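Local coordinates for mucosa-associated lymphoid tissue lymphoma translocation protein 1 (Isoform 2) (Homo sapiens, PDB 3BFO) that probably acts as a cysteine endopeptidase of the paracaspase type, represented here by its second immunoglobulin-like C2-type domain, at residues A27-N40 against E60-D72. Sequence-based numbering, arbitrary orientation.
Sequences AVGSPIPHYQWFKN and EHQGTYWCHVYND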
ATOM      1  N   ALA A  27       4.896  -7.157   6.303  1.00 15.15           N
ATOM      2  CA  ALA A  27       6.254  -7.200   6.782  1.00 15.62           C
ATOM      3  C   ALA A  27       6.322  -8.045   8.035  1.00 15.30           C
ATOM      4  O   ALA A  27       5.328  -8.229   8.732  1.00 16.70           O
ATOM      5  CB  ALA A  27       6.771  -5.799   7.087  1.00 15.66           C
ATOM      6  N   VAL A  28       7.525  -8.529   8.329  1.00 17.26           N
ATOM      7  CA  VAL A  28       7.860  -9.142   9.598  1.00 18.40           C
ATOM      8  C   VAL A  28       8.873  -8.233  10.316  1.00 17.23           C
ATOM      9  O   VAL A  28       9.442  -7.324   9.734  1.00 17.19           O
ATOM     10  CB  VAL A  28       8.454 -10.575   9.394  1.00 20.61           C
ATOM     11  CG1 VAL A  28       7.439 -11.515   8.727  1.00 25.47           C
ATOM     12  CG2 VAL A  28       9.759 -10.521   8.569  1.00 22.46           C
ATOM     13  N   GLY A  29       9.047  -8.465  11.601  1.00 19.33           N
ATOM     14  CA  GLY A  29      10.028  -7.727  12.372  1.00 18.58           C
ATOM     15  C   GLY A  29       9.592  -7.620  13.803  1.00 17.09           C
ATOM     16  O   GLY A  29       8.416  -7.799  14.131  1.00 17.39           O
ATOM     17  N   SER A  30      10.549  -7.282  14.656  1.00 16.50           N
ATOM     18  CA  SER A  30      10.203  -6.959  16.034  1.00 17.36           C
ATOM     19  C   SER A  30      11.083  -5.797  16.430  1.00 16.72           C
ATOM     20  O   SER A  30      12.329  -5.935  16.323  1.00 18.79           O
ATOM     21  CB  SER A  30      10.508  -8.180  16.926  1.00 18.43           C
ATOM     22  OG  SER A  30      10.200  -7.889  18.287  1.00 22.61           O
ATOM     23  N   PRO A  31      10.497  -4.708  16.962  1.00 16.79           N
ATOM     24  CA  PRO A  31       9.061  -4.547  17.223  1.00 16.34           C
ATOM     25  C   PRO A  31       8.190  -4.688  15.981  1.00 14.18           C
ATOM     26  O   PRO A  31       8.626  -4.494  14.827  1.00 13.78           O
ATOM     27  CB  PRO A  31       8.960  -3.101  17.749  1.00 17.79           C
ATOM     28  CG  PRO A  31      10.335  -2.858  18.342  1.00 18.07           C
ATOM     29  CD  PRO A  31      11.281  -3.557  17.442  1.00 17.58           C
ATOM     30  N   ILE A  32       6.941  -4.998  16.242  1.00 14.94           N
ATOM     31  CA  ILE A  32       5.984  -5.304  15.186  1.00 14.84           C
ATOM     32  C   ILE A  32       5.874  -4.124  14.214  1.00 13.63           C
ATOM     33  O   ILE A  32       5.709  -2.995  14.627  1.00 15.87           O
ATOM     34  CB  ILE A  32       4.626  -5.620  15.780  1.00 15.55           C
ATOM     35  CG1 ILE A  32       4.653  -6.839  16.658  1.00 19.06           C
ATOM     36  CG2 ILE A  32       3.523  -5.736  14.720  1.00 17.84           C
ATOM     37  CD1 ILE A  32       3.512  -6.806  17.635  1.00 20.30           C
ATOM     38  N   PRO A  33       5.991  -4.363  12.907  1.00 13.60           N
ATOM     39  CA  PRO A  33       5.884  -3.255  11.938  1.00 13.54           C
ATOM     40  C   PRO A  33       4.546  -2.564  11.949  1.00 12.22           C
ATOM     41  O   PRO A  33       3.493  -3.198  12.115  1.00 14.66           O
ATOM     42  CB  PRO A  33       6.158  -3.915  10.599  1.00 15.54           C
ATOM     43  CG  PRO A  33       6.952  -5.156  10.961  1.00 18.99           C
ATOM     44  CD  PRO A  33       6.407  -5.612  12.262  1.00 16.26           C
ATOM     45  N   HIS A  34       4.603  -1.262  11.693  1.00 12.09           N
ATOM     46  CA  HIS A  34       3.476  -0.413  11.378  1.00 12.80           C
ATOM     47  C   HIS A  34       3.527  -0.050   9.895  1.00 11.37           C
ATOM     48  O   HIS A  34       4.560  -0.152   9.240  1.00 12.31           O
ATOM     49  CB  HIS A  34       3.608   0.876  12.180  1.00 15.61           C
ATOM     50  CG  HIS A  34       3.483   0.679  13.639  1.00 20.00           C
ATOM     51  ND1 HIS A  34       4.550   0.404  14.470  1.00 24.54           N
ATOM     52  CD2 HIS A  34       2.394   0.756  14.433  1.00 20.75           C
ATOM     53  CE1 HIS A  34       4.120   0.329  15.718  1.00 24.31           C
ATOM     54  NE2 HIS A  34       2.810   0.517  15.724  1.00 27.40           N
ATOM     55  N   TYR A  35       2.354   0.389   9.427  1.00 12.27           N
ATOM     56  CA  TYR A  35       2.148   0.615   7.980  1.00 11.45           C
ATOM     57  C   TYR A  35       1.490   1.983   7.790  1.00 12.61           C
ATOM     58  O   TYR A  35       0.650   2.405   8.593  1.00 13.21           O
ATOM     59  CB  TYR A  35       1.168  -0.444   7.423  1.00 12.28           C
ATOM     60  CG  TYR A  35       1.691  -1.859   7.580  1.00 11.84           C
ATOM     61  CD1 TYR A  35       2.439  -2.475   6.585  1.00 12.43           C
ATOM     62  CD2 TYR A  35       1.504  -2.543   8.777  1.00 12.83           C
ATOM     63  CE1 TYR A  35       2.962  -3.739   6.783  1.00 12.99           C
ATOM     64  CE2 TYR A  35       2.031  -3.773   9.005  1.00 14.38           C
ATOM     65  CZ  TYR A  35       2.777  -4.389   7.998  1.00 12.48           C
ATOM     66  OH  TYR A  35       3.323  -5.648   8.232  1.00 14.77           O
ATOM     67  N   GLN A  36       1.803   2.608   6.662  1.00 11.83           N
ATOM     68  CA  GLN A  36       1.059   3.803   6.249  1.00 11.67           C
ATOM     69  C   GLN A  36       1.097   3.854   4.714  1.00 12.23           C
ATOM     70  O   GLN A  36       2.166   3.863   4.132  1.00 12.12           O
ATOM     71  CB  GLN A  36       1.681   5.071   6.824  1.00 13.82           C
ATOM     72  CG  GLN A  36       1.005   6.387   6.273  1.00 14.85           C
ATOM     73  CD  GLN A  36      -0.463   6.537   6.609  1.00 14.26           C
ATOM     74  OE1 GLN A  36      -0.880   6.556   7.761  1.00 17.84           O
ATOM     75  NE2 GLN A  36      -1.271   6.623   5.576  1.00 16.68           N
ATOM     76  N   TRP A  37      -0.091   3.864   4.097  1.00 11.26           N
ATOM     77  CA  TRP A  37      -0.173   3.912   2.655  1.00 12.14           C
ATOM     78  C   TRP A  37      -0.140   5.337   2.131  1.00 13.57           C
ATOM     79  O   TRP A  37      -0.606   6.285   2.770  1.00 14.37           O
ATOM     80  CB  TRP A  37      -1.494   3.272   2.184  1.00 13.01           C
ATOM     81  CG  TRP A  37      -1.453   1.764   2.300  1.00 11.74           C
ATOM     82  CD1 TRP A  37      -1.851   1.010   3.366  1.00 12.11           C
ATOM     83  CD2 TRP A  37      -0.919   0.859   1.346  1.00 12.19           C
ATOM     84  NE1 TRP A  37      -1.626  -0.342   3.116  1.00 12.13           N
ATOM     85  CE2 TRP A  37      -1.038  -0.439   1.889  1.00 11.26           C
ATOM     86  CE3 TRP A  37      -0.387   0.993   0.083  1.00 12.48           C
ATOM     87  CZ2 TRP A  37      -0.609  -1.595   1.194  1.00 13.16           C
ATOM     88  CZ3 TRP A  37       0.055  -0.143  -0.588  1.00 13.43           C
ATOM     89  CH2 TRP A  37      -0.040  -1.414  -0.035  1.00 13.08           C
ATOM     90  N   PHE A  38       0.399   5.477   0.922  1.00 14.27           N
ATOM     91  CA  PHE A  38       0.521   6.749   0.233  1.00 15.16           C
ATOM     92  C   PHE A  38       0.005   6.592  -1.173  1.00 15.83           C
ATOM     93  O   PHE A  38       0.127   5.540  -1.779  1.00 15.98           O
ATOM     94  CB  PHE A  38       1.981   7.193   0.187  1.00 16.37           C
ATOM     95  CG  PHE A  38       2.512   7.564   1.554  1.00 16.32           C
ATOM     96  CD1 PHE A  38       2.511   8.883   1.993  1.00 18.13           C
ATOM     97  CD2 PHE A  38       2.975   6.583   2.432  1.00 15.27           C
ATOM     98  CE1 PHE A  38       2.947   9.240   3.304  1.00 19.17           C
ATOM     99  CE2 PHE A  38       3.414   6.930   3.715  1.00 17.14           C
ATOM    100  CZ  PHE A  38       3.373   8.251   4.170  1.00 17.35           C
ATOM    101  N   LYS A  39      -0.625   7.643  -1.670  0.50 18.17           N
ATOM    102  CA  LYS A  39      -0.916   7.727  -3.093  0.50 19.57           C
ATOM    103  C   LYS A  39      -0.463   9.108  -3.547  0.50 20.61           C
ATOM    104  O   LYS A  39      -0.679  10.107  -2.876  0.50 21.15           O
ATOM    105  CB  LYS A  39      -2.397   7.558  -3.383  0.50 19.37           C
ATOM    106  CG  LYS A  39      -2.719   7.737  -4.865  0.50 21.06           C
ATOM    107  CD  LYS A  39      -4.212   7.701  -5.178  0.50 24.26           C
ATOM    108  CE  LYS A  39      -5.068   8.739  -4.438  0.50 26.06           C
ATOM    109  NZ  LYS A  39      -6.529   8.327  -4.393  0.50 26.78           N
ATOM    110  N   ASN A  40       0.126   9.150  -4.728  1.00 22.44           N
ATOM    111  CA  ASN A  40       0.554  10.444  -5.360  1.00 23.36           C
ATOM    112  C   ASN A  40       1.163  11.379  -4.311  1.00 24.47           C
ATOM    113  O   ASN A  40       0.780  12.583  -4.199  1.00 25.32           O
ATOM    114  CB  ASN A  40      -0.624  11.118  -6.052  1.00 24.91           C
ATOM    115  CG  ASN A  40      -1.210  10.285  -7.170  1.00 25.66           C
ATOM    116  OD1 ASN A  40      -0.558   9.395  -7.692  1.00 27.06           O
ATOM    117  ND2 ASN A  40      -2.454  10.577  -7.541  1.00 31.47           N
ATOM    118  N   GLU A  60     -10.716   8.620  -9.933  1.00 20.69           N
ATOM    119  CA  GLU A  60     -10.017   9.273  -8.828  1.00 22.31           C
ATOM    120  C   GLU A  60      -9.046   8.336  -8.115  1.00 21.36           C
ATOM    121  O   GLU A  60      -8.121   8.786  -7.441  1.00 22.82           O
ATOM    122  CB  GLU A  60     -10.989   9.859  -7.801  1.00 24.09           C
ATOM    123  CG  GLU A  60     -11.817   8.808  -7.075  1.00 28.56           C
ATOM    124  CD  GLU A  60     -12.573   9.370  -5.883  1.00 35.42           C
ATOM    125  OE1 GLU A  60     -11.961  10.056  -5.044  1.00 38.88           O
ATOM    126  OE2 GLU A  60     -13.785   9.123  -5.786  1.00 38.78           O
ATOM    127  N   HIS A  61      -9.236   7.023  -8.259  1.00 18.73           N
ATOM    128  CA  HIS A  61      -8.336   6.077  -7.578  1.00 18.03           C
ATOM    129  C   HIS A  61      -7.107   5.713  -8.403  1.00 19.02           C
ATOM    130  O   HIS A  61      -6.237   4.980  -7.915  1.00 19.72           O
ATOM    131  CB  HIS A  61      -9.109   4.824  -7.229  1.00 17.93           C
ATOM    132  CG  HIS A  61     -10.322   5.105  -6.426  1.00 18.47           C
ATOM    133  ND1 HIS A  61     -10.302   5.490  -5.097  1.00 22.14           N
ATOM    134  CD2 HIS A  61     -11.609   5.097  -6.812  1.00 17.36           C
ATOM    135  CE1 HIS A  61     -11.544   5.722  -4.711  1.00 21.29           C
ATOM    136  NE2 HIS A  61     -12.350   5.482  -5.727  1.00 22.73           N
ATOM    137  N   GLN A  62      -6.987   6.228  -9.633  1.00 19.51           N
ATOM    138  CA  GLN A  62      -5.797   5.988 -10.426  1.00 20.33           C
ATOM    139  C   GLN A  62      -4.627   6.687  -9.747  1.00 21.20           C
ATOM    140  O   GLN A  62      -4.787   7.766  -9.159  1.00 24.18           O
ATOM    141  CB  GLN A  62      -5.990   6.577 -11.819  1.00 21.63           C
ATOM    142  CG  GLN A  62      -4.892   6.270 -12.827  1.00 25.91           C
ATOM    143  CD  GLN A  62      -5.402   6.428 -14.251  1.00 27.73           C
ATOM    144  OE1 GLN A  62      -5.655   5.448 -14.961  1.00 26.89           O
ATOM    145  NE2 GLN A  62      -5.577   7.676 -14.668  1.00 31.95           N
ATOM    146  N   GLY A  63      -3.461   6.071  -9.784  1.00 19.72           N
ATOM    147  CA  GLY A  63      -2.286   6.757  -9.252  1.00 20.75           C
ATOM    148  C   GLY A  63      -1.200   5.778  -8.914  1.00 20.61           C
ATOM    149  O   GLY A  63      -1.276   4.566  -9.218  1.00 21.42           O
ATOM    150  N   THR A  64      -0.175   6.337  -8.256  1.00 19.98           N
ATOM    151  CA  THR A  64       0.995   5.583  -7.905  1.00 18.34           C
ATOM    152  C   THR A  64       0.930   5.422  -6.387  1.00 17.77           C
ATOM    153  O   THR A  64       0.797   6.440  -5.704  1.00 22.92           O
ATOM    154  CB  THR A  64       2.303   6.332  -8.297  1.00 27.77           C
ATOM    155  OG1 THR A  64       2.268   6.564  -9.700  1.00 32.73           O
ATOM    156  CG2 THR A  64       3.462   5.429  -7.927  1.00 26.56           C
ATOM    157  N   TYR A  65       1.008   4.173  -5.903  1.00 18.84           N
ATOM    158  CA  TYR A  65       0.838   3.879  -4.448  1.00 18.00           C
ATOM    159  C   TYR A  65       2.055   3.195  -3.911  1.00 18.24           C
ATOM    160  O   TYR A  65       2.768   2.494  -4.612  1.00 18.64           O
ATOM    161  CB  TYR A  65      -0.326   2.923  -4.236  1.00 16.59           C
ATOM    162  CG  TYR A  65      -1.721   3.458  -4.577  1.00 15.39           C
ATOM    163  CD1 TYR A  65      -2.618   3.808  -3.561  1.00 15.01           C
ATOM    164  CD2 TYR A  65      -2.137   3.610  -5.906  1.00 16.01           C
ATOM    165  CE1 TYR A  65      -3.899   4.271  -3.833  1.00 17.07           C
ATOM    166  CE2 TYR A  65      -3.431   4.081  -6.172  1.00 15.27           C
ATOM    167  CZ  TYR A  65      -4.283   4.382  -5.157  1.00 16.70           C
ATOM    168  OH  TYR A  65      -5.564   4.803  -5.410  1.00 18.43           O
ATOM    169  N   TRP A  66       2.265   3.358  -2.612  1.00 17.28           N
ATOM    170  CA  TRP A  66       3.274   2.579  -1.900  1.00 16.01           C
ATOM    171  C   TRP A  66       2.936   2.649  -0.412  1.00 13.63           C
ATOM    172  O   TRP A  66       2.091   3.427   0.007  1.00 14.43           O
ATOM    173  CB  TRP A  66       4.676   3.124  -2.132  1.00 19.22           C
ATOM    174  CG  TRP A  66       4.697   4.558  -1.944  1.00 22.17           C
ATOM    175  CD1 TRP A  66       4.247   5.556  -2.840  1.00 24.52           C
ATOM    176  CD2 TRP A  66       5.338   5.213  -0.913  1.00 23.42           C
ATOM    177  NE1 TRP A  66       4.490   6.782  -2.305  1.00 24.09           N
ATOM    178  CE2 TRP A  66       5.152   6.602  -1.107  1.00 25.01           C
ATOM    179  CE3 TRP A  66       5.965   4.777   0.258  1.00 21.57           C
ATOM    180  CZ2 TRP A  66       5.636   7.575  -0.170  1.00 23.21           C
ATOM    181  CZ3 TRP A  66       6.438   5.736   1.164  1.00 23.19           C
ATOM    182  CH2 TRP A  66       6.285   7.116   0.939  1.00 25.65           C
ATOM    183  N   CYS A  67       3.600   1.778   0.333  1.00 13.14           N
ATOM    184  CA  CYS A  67       3.385   1.679   1.764  1.00 12.57           C
ATOM    185  C   CYS A  67       4.699   1.891   2.472  1.00 12.11           C
ATOM    186  O   CYS A  67       5.688   1.254   2.124  1.00 13.68           O
ATOM    187  CB  CYS A  67       2.790   0.300   2.079  1.00 12.74           C
ATOM    188  SG  CYS A  67       2.229   0.101   3.760  1.00 12.57           S
ATOM    189  N   HIS A  68       4.691   2.765   3.474  1.00 12.14           N
ATOM    190  CA  HIS A  68       5.842   2.912   4.364  1.00 12.34           C
ATOM    191  C   HIS A  68       5.663   1.974   5.532  1.00 11.76           C
ATOM    192  O   HIS A  68       4.613   1.970   6.180  1.00 13.21           O
ATOM    193  CB  HIS A  68       5.959   4.357   4.862  1.00 13.19           C
ATOM    194  CG  HIS A  68       7.184   4.589   5.673  1.00 13.83           C
ATOM    195  ND1 HIS A  68       8.446   4.513   5.139  1.00 15.24           N
ATOM    196  CD2 HIS A  68       7.357   4.851   6.991  1.00 14.69           C
ATOM    197  CE1 HIS A  68       9.348   4.774   6.068  1.00 16.32           C
ATOM    198  NE2 HIS A  68       8.721   4.941   7.216  1.00 14.53           N
ATOM    199  N   VAL A  69       6.682   1.150   5.774  1.00 11.63           N
ATOM    200  CA  VAL A  69       6.619   0.128   6.810  1.00 12.13           C
ATOM    201  C   VAL A  69       7.710   0.428   7.816  1.00 11.93           C
ATOM    202  O   VAL A  69       8.842   0.698   7.448  1.00 13.72           O
ATOM    203  CB  VAL A  69       6.807  -1.273   6.211  1.00 12.74           C
ATOM    204  CG1 VAL A  69       6.611  -2.316   7.256  1.00 15.83           C
ATOM    205  CG2 VAL A  69       5.807  -1.499   5.080  1.00 13.92           C
ATOM    206  N   TYR A  70       7.367   0.441   9.116  1.00 11.69           N
ATOM    207  CA  TYR A  70       8.350   0.993  10.049  1.00 11.56           C
ATOM    208  C   TYR A  70       8.144   0.500  11.463  1.00 11.78           C
ATOM    209  O   TYR A  70       7.013   0.125  11.875  1.00 12.44           O
ATOM    210  CB  TYR A  70       8.298   2.539  10.038  1.00 13.03           C
ATOM    211  CG  TYR A  70       7.015   3.125  10.548  1.00 12.84           C
ATOM    212  CD1 TYR A  70       6.925   3.617  11.846  1.00 13.69           C
ATOM    213  CD2 TYR A  70       5.859   3.154   9.760  1.00 13.53           C
ATOM    214  CE1 TYR A  70       5.771   4.135  12.321  1.00 15.31           C
ATOM    215  CE2 TYR A  70       4.683   3.694  10.234  1.00 13.10           C
ATOM    216  CZ  TYR A  70       4.639   4.153  11.523  1.00 14.57           C
ATOM    217  OH  TYR A  70       3.489   4.663  12.039  1.00 16.05           O
ATOM    218  N   ASN A  71       9.219   0.551  12.221  1.00 12.46           N
ATOM    219  CA  ASN A  71       9.114   0.443  13.669  1.00 12.42           C
ATOM    220  C   ASN A  71      10.080   1.451  14.269  1.00 12.42           C
ATOM    221  O   ASN A  71      10.478   2.391  13.597  1.00 13.56           O
ATOM    222  CB  ASN A  71       9.318  -0.988  14.126  1.00 12.67           C
ATOM    223  CG  ASN A  71      10.689  -1.536  13.812  1.00 12.61           C
ATOM    224  OD1 ASN A  71      11.632  -0.783  13.570  1.00 13.29           O
ATOM    225  ND2 ASN A  71      10.829  -2.859  13.853  1.00 13.87           N
ATOM    226  N   ASP A  72      10.384   1.331  15.574  1.00 12.38           N
ATOM    227  CA  ASP A  72      11.236   2.304  16.239  1.00 13.02           C
ATOM    228  C   ASP A  72      12.719   2.113  16.010  1.00 13.62           C
ATOM    229  O   ASP A  72      13.514   2.798  16.640  1.00 14.48           O
ATOM    230  CB  ASP A  72      10.860   2.380  17.740  1.00 14.24           C
ATOM    231  CG  ASP A  72      11.189   1.121  18.500  1.00 15.53           C
ATOM    232  OD1 ASP A  72      11.817   0.222  17.915  1.00 17.62           O
ATOM    233  OD2 ASP A  72      10.882   1.069  19.720  1.00 18.04           O
TER
HETATM  234  O   HOH W   1       1.156   4.198  10.738  1.00 18.55           O
HETATM  235  O   HOH W   2      -7.358   5.734  -3.562  1.00 21.00           O
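Trp37 and Cys67 face each other across a non-hydrogen-bonded pair of antiparallel strands, 34-39 and 63-70, the C and F strands of an immunoglobulin fold. This inward face is the tightly packed one. Cys67 lays its CB and SG along one face of the Trp37 indole: CB sits 3.6 Å from the centroid of the Trp37 six-membered ring, and a chi1 of -171° turns SG away from the backbone N and sets it over the five-membered ring. The same sulfur meets the edge of the Tyr35 ring, and Leu23 and Cys25 of the opposing sheet also touch the tryptophan, whose NE1 bonds Lys49 O.

The outward face is the solvent side, though its aromatic pairs are in close contact. There Phe38 makes an offset stack on the Trp66 six-membered ring, planes at 10° and centroids 4.4 Å apart, while Phe38 CB rests over the five-membered ring. His34 CB similarly lies over the Tyr70 ring, whose OH shares a water with Tyr35 O. Beyond the strand, Asn71 ND2 donates an almost straight bond to Pro31 O (2.9 Å).

At the other end, Lys39 CG and CD lie along one face of Tyr65, the residue of the tyrosine corner, whose OH donates to His61 O at 2.6 Å. A phenylalanine in place of Tyr65 would probably leave His61 O without its hydroxyl partner and the corner less firmly fixed. Tyr65 OH also accepts a hydrogen bond from a water 2.7 Å away.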